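Local coordinates for glutamate--tRNA ligase (Elizabethkingia anophelis, PDB 6B1Z), which charges tRNA with glutamate, using ATP, and as a class I aminoacyl-tRNA synthetase probably first activates the amino acid as an adenylate, at residues A[28-33]-A[257-262]; A[308-313]-A[352-357]. All coordinates share one frame; numbering follows the deposited sequence. Where two conformers were deposited one is given.

Interaction 1. Residues A[28-33]-A[257-262]; sequences GVRTAL and SLILKP. With EDO (1,2-ethanediol), chain R.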
ATOM      1  N   GLY A  28      -5.930   1.394  -0.495  1.00 15.87           N
ATOM      2  CA  GLY A  28      -5.988   2.833  -0.302  1.00 15.27           C
ATOM      3  C   GLY A  28      -4.836   3.568  -0.961  1.00 15.10           C
ATOM      4  O   GLY A  28      -5.018   4.648  -1.518  1.00 16.18           O
ATOM      5  N   VAL A  29      -3.636   2.982  -0.916  1.00 16.24           N
ATOM      6  CA  VAL A  29      -2.499   3.552  -1.634  1.00 16.12           C
ATOM      7  C   VAL A  29      -2.800   3.630  -3.119  1.00 13.47           C
ATOM      8  O   VAL A  29      -2.503   4.639  -3.773  1.00 14.96           O
ATOM      9  CB  VAL A  29      -1.237   2.712  -1.376  1.00 16.43           C
ATOM     10  CG1 VAL A  29      -0.068   3.211  -2.251  1.00 17.78           C
ATOM     11  CG2 VAL A  29      -0.876   2.755   0.107  1.00 18.62           C
ATOM     12  N   ARG A  30      -3.392   2.564  -3.673  1.00 15.16           N
ATOM     13  CA  ARG A  30      -3.709   2.558  -5.104  1.00 13.13           C
ATOM     14  C   ARG A  30      -4.729   3.626  -5.454  1.00 15.55           C
ATOM     15  O   ARG A  30      -4.588   4.311  -6.479  1.00 14.96           O
ATOM     16  CB  ARG A  30      -4.201   1.189  -5.563  1.00 14.26           C
ATOM     17  CG  ARG A  30      -4.331   1.111  -7.106  1.00 18.26           C
ATOM     18  CD  ARG A  30      -4.957  -0.167  -7.606  1.00 17.74           C
ATOM     19  NE  ARG A  30      -6.275  -0.374  -7.020  1.00 18.97           N
ATOM     20  CZ  ARG A  30      -6.993  -1.479  -7.172  1.00 16.02           C
ATOM     21  NH1 ARG A  30      -6.562  -2.477  -7.943  1.00 16.84           N
ATOM     22  NH2 ARG A  30      -8.158  -1.571  -6.552  1.00 19.71           N
ATOM     23  N   THR A  31      -5.768   3.778  -4.630  1.00 14.22           N
ATOM     24  CA  THR A  31      -6.756   4.821  -4.885  1.00 13.80           C
ATOM     25  C   THR A  31      -6.112   6.198  -4.874  1.00 15.67           C
ATOM     26  O   THR A  31      -6.331   7.012  -5.786  1.00 15.20           O
ATOM     27  CB  THR A  31      -7.883   4.733  -3.861  1.00 13.35           C
ATOM     28  OG1 THR A  31      -8.608   3.517  -4.087  1.00 16.16           O
ATOM     29  CG2 THR A  31      -8.826   5.941  -4.026  1.00 16.83           C
ATOM     30  N   ALA A  32      -5.295   6.479  -3.850  1.00 15.52           N
ATOM     31  CA  ALA A  32      -4.585   7.751  -3.800  1.00 13.96           C
ATOM     32  C   ALA A  32      -3.707   7.951  -5.032  1.00 15.74           C
ATOM     33  O   ALA A  32      -3.675   9.048  -5.600  1.00 15.35           O
ATOM     34  CB  ALA A  32      -3.730   7.830  -2.524  1.00 15.06           C
ATOM     35  N   LEU A  33      -2.997   6.901  -5.463  1.00 14.03           N
ATOM     36  CA  LEU A  33      -2.137   7.010  -6.637  1.00 12.33           C
ATOM     37  C   LEU A  33      -2.940   7.344  -7.882  1.00 16.35           C
ATOM     38  O   LEU A  33      -2.556   8.229  -8.657  1.00 17.91           O
ATOM     39  CB  LEU A  33      -1.352   5.713  -6.839  1.00 15.79           C
ATOM     40  CG  LEU A  33      -0.539   5.649  -8.132  1.00 20.02           C
ATOM     41  CD1 LEU A  33       0.603   6.673  -8.158  1.00 18.34           C
ATOM     42  CD2 LEU A  33       0.000   4.254  -8.332  1.00 20.89           C
ATOM     43  N   SER A 257     -11.963  -2.165  -8.650  1.00 19.02           N
ATOM     44  CA  SER A 257     -12.233  -3.495  -8.116  1.00 20.68           C
ATOM     45  C   SER A 257     -11.213  -3.857  -7.039  1.00 19.57           C
ATOM     46  O   SER A 257     -10.042  -3.479  -7.120  1.00 20.26           O
ATOM     47  CB  SER A 257     -12.215  -4.524  -9.249  1.00 24.09           C
ATOM     48  OG  SER A 257     -13.243  -4.214 -10.188  1.00 24.22           O
ATOM     49  N   LEU A 258     -11.670  -4.585  -6.018  1.00 20.80           N
ATOM     50  CA  LEU A 258     -10.788  -4.955  -4.914  1.00 21.61           C
ATOM     51  C   LEU A 258      -9.617  -5.797  -5.412  1.00 20.60           C
ATOM     52  O   LEU A 258      -9.761  -6.622  -6.317  1.00 25.65           O
ATOM     53  CB  LEU A 258     -11.580  -5.730  -3.853  1.00 27.40           C
ATOM     54  CG  LEU A 258     -12.705  -4.924  -3.194  1.00 29.69           C
ATOM     55  CD1 LEU A 258     -13.511  -5.805  -2.245  1.00 44.12           C
ATOM     56  CD2 LEU A 258     -12.156  -3.713  -2.466  1.00 31.54           C
ATOM     57  N   ILE A 259      -8.449  -5.563  -4.814  1.00 19.93           N
ATOM     58  CA  ILE A 259      -7.261  -6.359  -5.101  1.00 18.60           C
ATOM     59  C   ILE A 259      -7.494  -7.782  -4.621  1.00 20.37           C
ATOM     60  O   ILE A 259      -7.992  -8.008  -3.511  1.00 24.29           O
ATOM     61  CB  ILE A 259      -6.034  -5.725  -4.435  1.00 17.04           C
ATOM     62  CG1 ILE A 259      -5.800  -4.315  -4.995  1.00 17.55           C
ATOM     63  CG2 ILE A 259      -4.803  -6.622  -4.613  1.00 18.44           C
ATOM     64  CD1 ILE A 259      -4.814  -3.472  -4.208  1.00 18.10           C
ATOM     65  N   LEU A 260      -7.147  -8.747  -5.460  1.00 18.15           N
ATOM     66  CA  LEU A 260      -7.418 -10.144  -5.169  1.00 20.67           C
ATOM     67  C   LEU A 260      -6.247 -10.810  -4.438  1.00 20.26           C
ATOM     68  O   LEU A 260      -5.104 -10.339  -4.465  1.00 21.51           O
ATOM     69  CB  LEU A 260      -7.740 -10.889  -6.464  1.00 21.25           C
ATOM     70  CG  LEU A 260      -8.913 -10.300  -7.251  1.00 23.97           C
ATOM     71  CD1 LEU A 260      -9.075 -11.029  -8.561  1.00 26.33           C
ATOM     72  CD2 LEU A 260     -10.198 -10.377  -6.440  1.00 26.32           C
ATOM     73  N   LYS A 261      -6.561 -11.925  -3.776  1.00 25.14           N
ATOM     74  CA  LYS A 261      -5.547 -12.700  -3.074  1.00 27.31           C
ATOM     75  C   LYS A 261      -4.491 -13.214  -4.051  1.00 28.71           C
ATOM     76  O   LYS A 261      -4.766 -13.404  -5.242  1.00 30.51           O
ATOM     77  CB  LYS A 261      -6.185 -13.892  -2.361  1.00 28.57           C
ATOM     78  CG  LYS A 261      -6.982 -13.527  -1.140  1.00 35.99           C
ATOM     79  CD  LYS A 261      -7.374 -14.782  -0.369  1.00 35.26           C
ATOM     80  CE  LYS A 261      -8.287 -14.449   0.791  1.00 47.10           C
ATOM     81  NZ  LYS A 261      -7.673 -13.436   1.693  1.00 48.45           N
ATOM     82  N   PRO A 262      -3.274 -13.477  -3.571  1.00 31.68           N
ATOM     83  CA  PRO A 262      -2.251 -14.018  -4.480  1.00 32.77           C
ATOM     84  C   PRO A 262      -2.644 -15.351  -5.084  1.00 36.68           C
ATOM     85  O   PRO A 262      -2.324 -15.625  -6.247  1.00 35.09           O
ATOM     86  CB  PRO A 262      -1.014 -14.149  -3.578  1.00 38.27           C
ATOM     87  CG  PRO A 262      -1.252 -13.220  -2.443  1.00 38.64           C
ATOM     88  CD  PRO A 262      -2.743 -13.215  -2.221  1.00 34.07           C
TER
HETATM   89  C1  EDO R 617      -9.245  -1.775 -10.529  1.00 20.67           C
HETATM   90  O1  EDO R 617     -10.571  -1.911 -11.070  1.00 23.28           O
HETATM   91  C2  EDO R 617      -8.323  -2.752 -11.248  1.00 19.62           C
HETATM   92  O2  EDO R 617      -8.711  -4.080 -10.868  1.00 24.60           O
HETATM   93  O   HOH W   1      -7.988  -5.017  -8.453  1.00 20.27           O
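The side chain of R30 leaves the helix with CG opposite the backbone N (chi1 -171°), stays extended through chi2, then bends about the CG-CD bond, which turns its guanidinium toward the backbone of S257 and against the side of I259. R30 NH2 donates to S257 O over 2.7 Å along a nearly straight N-H...O line (161°). The oxygen lies close to the guanidinium plane, although the nitrogen stands 32° out of the carbonyl plane. Water 1 makes a second link: R30 NH1 donates a hydrogen bond to water 1 at 3.0 Å, and the water donates in turn to S257 O at 2.9 Å, so the two terminal nitrogens share one acceptor, directly and through the water.

The flat group is also flanked. I259 CG1 sits over one face, offset toward the rim and 3.6 Å from R30 NH1, while C1 of a 1,2-ethanediol, probably from the crystallisation liquor, covers the opposite face. The diol hydroxyl O1 accepts from S257 N at 2.8 Å, and O2 hydrogen-bonds to water 1. R30 NH1 has another acceptor in L314 O, and the S257 hydroxyl turns to K341 O.

G28 closes an HLGG sequence, this protein's form of the class I HIGH motif, and 257-262 leads toward the loop with K267, L268 and S269, consistent with the KMSKS-like signature. The arginine thus ties the helix of one signature to the approach to the other. Its buried positive charge meets neutral carbonyl oxygens and water here, an arrangement in which carbonyl dipoles probably supply much of the stabilisation.

Interaction 2. Residues A[308-313]-A[352-357]; sequences INMVAM and KWFNQQ
The ring of F354 lies with one face against the backbone of helix 304-312: M310 N stands 4.1 Å above the ring plane, over its centre, and N309 C is on the same face. The opposite face is taken by the indole of the preceding residue, W353, whose CZ3 lies over the ring centre. On the M310 N side, displaced past the rim, the N309 amide lies above CE1, with N309 ND2 3.4 Å from F354 CE1 and the two planes turned 43° apart. M310 CB is on that same side, displaced toward CD2 and 3.6 Å from F354 CD2, while the thioether end of M310 leads away. M313 CG comes obliquely to F354 CZ at 4.2 Å.

No hydrogen bond crosses between the segments themselves. The N309 amide is instead fixed by partners around it: OD1 accepts from V325 N and is hydrogen-bonded to Y358 OH, and ND2 donates to E323 O, which holds the amide over that rim.

F354 thus plugs helix 348-361, assigned to the anticodon-binding domain, onto the last turns of helix 304-312 of the catalytic domain. On its other side, through I308, V311 and A312, that helix packs on helix 26-41.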
ATOM      1  N   ILE A 308       5.619   2.049  -5.630  1.00 17.65           N
ATOM      2  CA  ILE A 308       4.486   2.692  -6.290  1.00 16.86           C
ATOM      3  C   ILE A 308       4.356   2.231  -7.744  1.00 15.84           C
ATOM      4  O   ILE A 308       3.238   2.156  -8.274  1.00 16.54           O
ATOM      5  CB  ILE A 308       4.581   4.223  -6.127  1.00 17.29           C
ATOM      6  CG1 ILE A 308       3.189   4.843  -6.310  1.00 20.98           C
ATOM      7  CG2 ILE A 308       5.649   4.821  -7.060  1.00 17.03           C
ATOM      8  CD1 ILE A 308       2.173   4.363  -5.261  1.00 21.21           C
ATOM      9  N   ASN A 309       5.465   1.847  -8.392  1.00 16.04           N
ATOM     10  CA  ASN A 309       5.381   1.219  -9.710  1.00 15.57           C
ATOM     11  C   ASN A 309       4.580  -0.086  -9.626  1.00 14.88           C
ATOM     12  O   ASN A 309       3.722  -0.364 -10.481  1.00 16.49           O
ATOM     13  CB  ASN A 309       6.819   0.989 -10.235  1.00 17.06           C
ATOM     14  CG  ASN A 309       6.912   0.752 -11.756  1.00 16.30           C
ATOM     15  OD1 ASN A 309       7.999   0.863 -12.328  1.00 17.95           O
ATOM     16  ND2 ASN A 309       5.808   0.368 -12.400  1.00 19.35           N
ATOM     17  N   MET A 310       4.844  -0.888  -8.595  1.00 14.96           N
ATOM     18  CA  MET A 310       4.115  -2.142  -8.411  1.00 14.11           C
ATOM     19  C   MET A 310       2.626  -1.881  -8.181  1.00 16.11           C
ATOM     20  O   MET A 310       1.760  -2.523  -8.797  1.00 16.25           O
ATOM     21  CB  MET A 310       4.733  -2.907  -7.237  1.00 15.72           C
ATOM     22  CG  MET A 310       4.026  -4.222  -6.879  1.00 15.91           C
ATOM     23  SD  MET A 310       2.588  -4.015  -5.795  1.00 17.83           S
ATOM     24  CE  MET A 310       3.367  -3.534  -4.270  1.00 17.59           C
ATOM     25  N   VAL A 311       2.313  -0.918  -7.313  1.00 15.21           N
ATOM     26  CA  VAL A 311       0.911  -0.648  -6.990  1.00 13.93           C
ATOM     27  C   VAL A 311       0.158  -0.164  -8.220  1.00 14.18           C
ATOM     28  O   VAL A 311      -0.986  -0.572  -8.465  1.00 15.56           O
ATOM     29  CB  VAL A 311       0.826   0.363  -5.828  1.00 15.51           C
ATOM     30  CG1 VAL A 311      -0.640   0.796  -5.609  1.00 20.32           C
ATOM     31  CG2 VAL A 311       1.364  -0.269  -4.535  1.00 17.35           C
ATOM     32  N   ALA A 312       0.792   0.689  -9.031  1.00 15.94           N
ATOM     33  CA  ALA A 312       0.142   1.215 -10.227  1.00 14.86           C
ATOM     34  C   ALA A 312      -0.310   0.110 -11.163  1.00 14.73           C
ATOM     35  O   ALA A 312      -1.359   0.221 -11.803  1.00 17.81           O
ATOM     36  CB  ALA A 312       1.101   2.150 -10.971  1.00 15.98           C
ATOM     37  N   MET A 313       0.473  -0.961 -11.264  1.00 16.96           N
ATOM     38  CA  MET A 313       0.188  -2.004 -12.230  1.00 20.26           C
ATOM     39  C   MET A 313      -0.832  -3.018 -11.730  1.00 19.65           C
ATOM     40  O   MET A 313      -1.086  -4.004 -12.429  1.00 21.33           O
ATOM     41  CB  MET A 313       1.498  -2.693 -12.635  1.00 23.23           C
ATOM     42  CG  MET A 313       2.496  -1.726 -13.279  1.00 27.88           C
ATOM     43  SD  MET A 313       1.756  -0.704 -14.589  1.00 34.20           S
ATOM     44  CE  MET A 313       3.161   0.314 -15.039  1.00 42.00           C
ATOM     45  N   LYS A 352       8.716  -8.027  -5.297  1.00 15.01           N
ATOM     46  CA  LYS A 352      10.144  -8.224  -5.094  0.53 15.27           C
ATOM     47  C   LYS A 352      10.918  -8.007  -6.388  1.00 16.92           C
ATOM     48  O   LYS A 352      12.020  -7.446  -6.375  1.00 15.72           O
ATOM     49  CB  LYS A 352      10.387  -9.617  -4.518  0.53 15.55           C
ATOM     50  CG  LYS A 352       9.875  -9.701  -3.082  0.53 14.80           C
ATOM     51  CD  LYS A 352       9.916 -11.095  -2.515  0.53 15.57           C
ATOM     52  CE  LYS A 352       9.581 -11.068  -1.039  0.53 19.94           C
ATOM     53  NZ  LYS A 352       9.505 -12.457  -0.489  0.53 18.40           N
ATOM     54  N   TRP A 353      10.346  -8.430  -7.517  1.00 15.68           N
ATOM     55  CA  TRP A 353      11.002  -8.211  -8.808  1.00 15.25           C
ATOM     56  C   TRP A 353      11.163  -6.722  -9.084  1.00 18.03           C
ATOM     57  O   TRP A 353      12.238  -6.281  -9.496  1.00 15.21           O
ATOM     58  CB  TRP A 353      10.210  -8.880  -9.930  1.00 16.58           C
ATOM     59  CG  TRP A 353      10.736  -8.612 -11.331  1.00 19.07           C
ATOM     60  CD1 TRP A 353      11.703  -9.323 -11.998  1.00 19.05           C
ATOM     61  CD2 TRP A 353      10.292  -7.588 -12.239  1.00 17.91           C
ATOM     62  NE1 TRP A 353      11.879  -8.808 -13.269  1.00 21.23           N
ATOM     63  CE2 TRP A 353      11.031  -7.742 -13.438  1.00 19.38           C
ATOM     64  CE3 TRP A 353       9.351  -6.555 -12.155  1.00 20.82           C
ATOM     65  CZ2 TRP A 353      10.859  -6.900 -14.539  1.00 19.72           C
ATOM     66  CZ3 TRP A 353       9.176  -5.718 -13.260  1.00 24.45           C
ATOM     67  CH2 TRP A 353       9.926  -5.900 -14.434  1.00 22.31           C
ATOM     68  N   PHE A 354      10.103  -5.938  -8.860  1.00 16.07           N
ATOM     69  CA  PHE A 354      10.216  -4.487  -9.009  1.00 15.84           C
ATOM     70  C   PHE A 354      11.326  -3.927  -8.128  1.00 16.56           C
ATOM     71  O   PHE A 354      12.104  -3.072  -8.576  1.00 14.66           O
ATOM     72  CB  PHE A 354       8.888  -3.798  -8.677  1.00 14.82           C
ATOM     73  CG  PHE A 354       7.956  -3.652  -9.854  1.00 16.08           C
ATOM     74  CD1 PHE A 354       8.254  -2.785 -10.911  1.00 16.54           C
ATOM     75  CD2 PHE A 354       6.761  -4.354  -9.894  1.00 16.13           C
ATOM     76  CE1 PHE A 354       7.382  -2.646 -11.993  1.00 18.03           C
ATOM     77  CE2 PHE A 354       5.882  -4.212 -10.961  1.00 16.96           C
ATOM     78  CZ  PHE A 354       6.183  -3.358 -12.013  1.00 18.84           C
ATOM     79  N   ASN A 355      11.403  -4.370  -6.866  1.00 13.52           N
ATOM     80  CA  ASN A 355      12.445  -3.854  -5.977  1.00 13.11           C
ATOM     81  C   ASN A 355      13.823  -4.170  -6.536  1.00 15.92           C
ATOM     82  O   ASN A 355      14.710  -3.307  -6.558  1.00 15.79           O
ATOM     83  CB  ASN A 355      12.314  -4.407  -4.554  1.00 14.24           C
ATOM     84  CG  ASN A 355      12.670  -3.341  -3.501  1.00 16.78           C
ATOM     85  OD1 ASN A 355      12.097  -2.250  -3.511  1.00 17.89           O
ATOM     86  ND2 ASN A 355      13.659  -3.622  -2.648  1.00 16.06           N
ATOM     87  N   GLN A 356      14.013  -5.408  -6.996  1.00 14.86           N
ATOM     88  CA  GLN A 356      15.294  -5.800  -7.573  1.00 16.74           C
ATOM     89  C   GLN A 356      15.639  -4.934  -8.780  1.00 18.09           C
ATOM     90  O   GLN A 356      16.787  -4.497  -8.936  1.00 19.69           O
ATOM     91  CB  GLN A 356      15.246  -7.276  -7.967  1.00 19.71           C
ATOM     92  CG  GLN A 356      16.590  -7.790  -8.405  1.00 24.27           C
ATOM     93  CD  GLN A 356      16.567  -9.268  -8.590  1.00 27.46           C
ATOM     94  OE1 GLN A 356      17.040 -10.030  -7.740  1.00 39.68           O
ATOM     95  NE2 GLN A 356      15.984  -9.699  -9.692  1.00 28.45           N
ATOM     96  N   GLN A 357      14.664  -4.704  -9.660  1.00 17.62           N
ATOM     97  CA  GLN A 357      14.919  -3.903 -10.854  1.00 19.51           C
ATOM     98  C   GLN A 357      15.408  -2.511 -10.483  1.00 19.64           C
ATOM     99  O   GLN A 357      16.354  -1.996 -11.091  1.00 21.18           O
ATOM    100  CB  GLN A 357      13.660  -3.789 -11.722  1.00 19.73           C
ATOM    101  CG  GLN A 357      13.099  -5.101 -12.265  1.00 23.27           C
ATOM    102  CD  GLN A 357      14.147  -6.015 -12.844  1.00 29.95           C
ATOM    103  OE1 GLN A 357      14.627  -5.806 -13.956  1.00 29.12           O
ATOM    104  NE2 GLN A 357      14.510  -7.048 -12.089  1.00 47.02           N
TER

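Helix 304-312 joins the two contacts, whose centres lie about 14 Å apart. While interaction 2 uses N309, M310 and M313, the residues between and before them face helix 26-41: V311 CG1 is 3.6 Å from R30 CA, A312 CB is 3.5 Å from L33 CD2, and I308 CD1 is 3.9 Å from V29 CG1. Packing therefore runs from the class I signature region through this helix to the anticodon-binding side. A formic acid, probably from the crystallisation liquor, lies about 3 Å from the S257 side chain of interaction 1. That side chain is about 11 Å from the bound magnesium ion, too far to coordinate it.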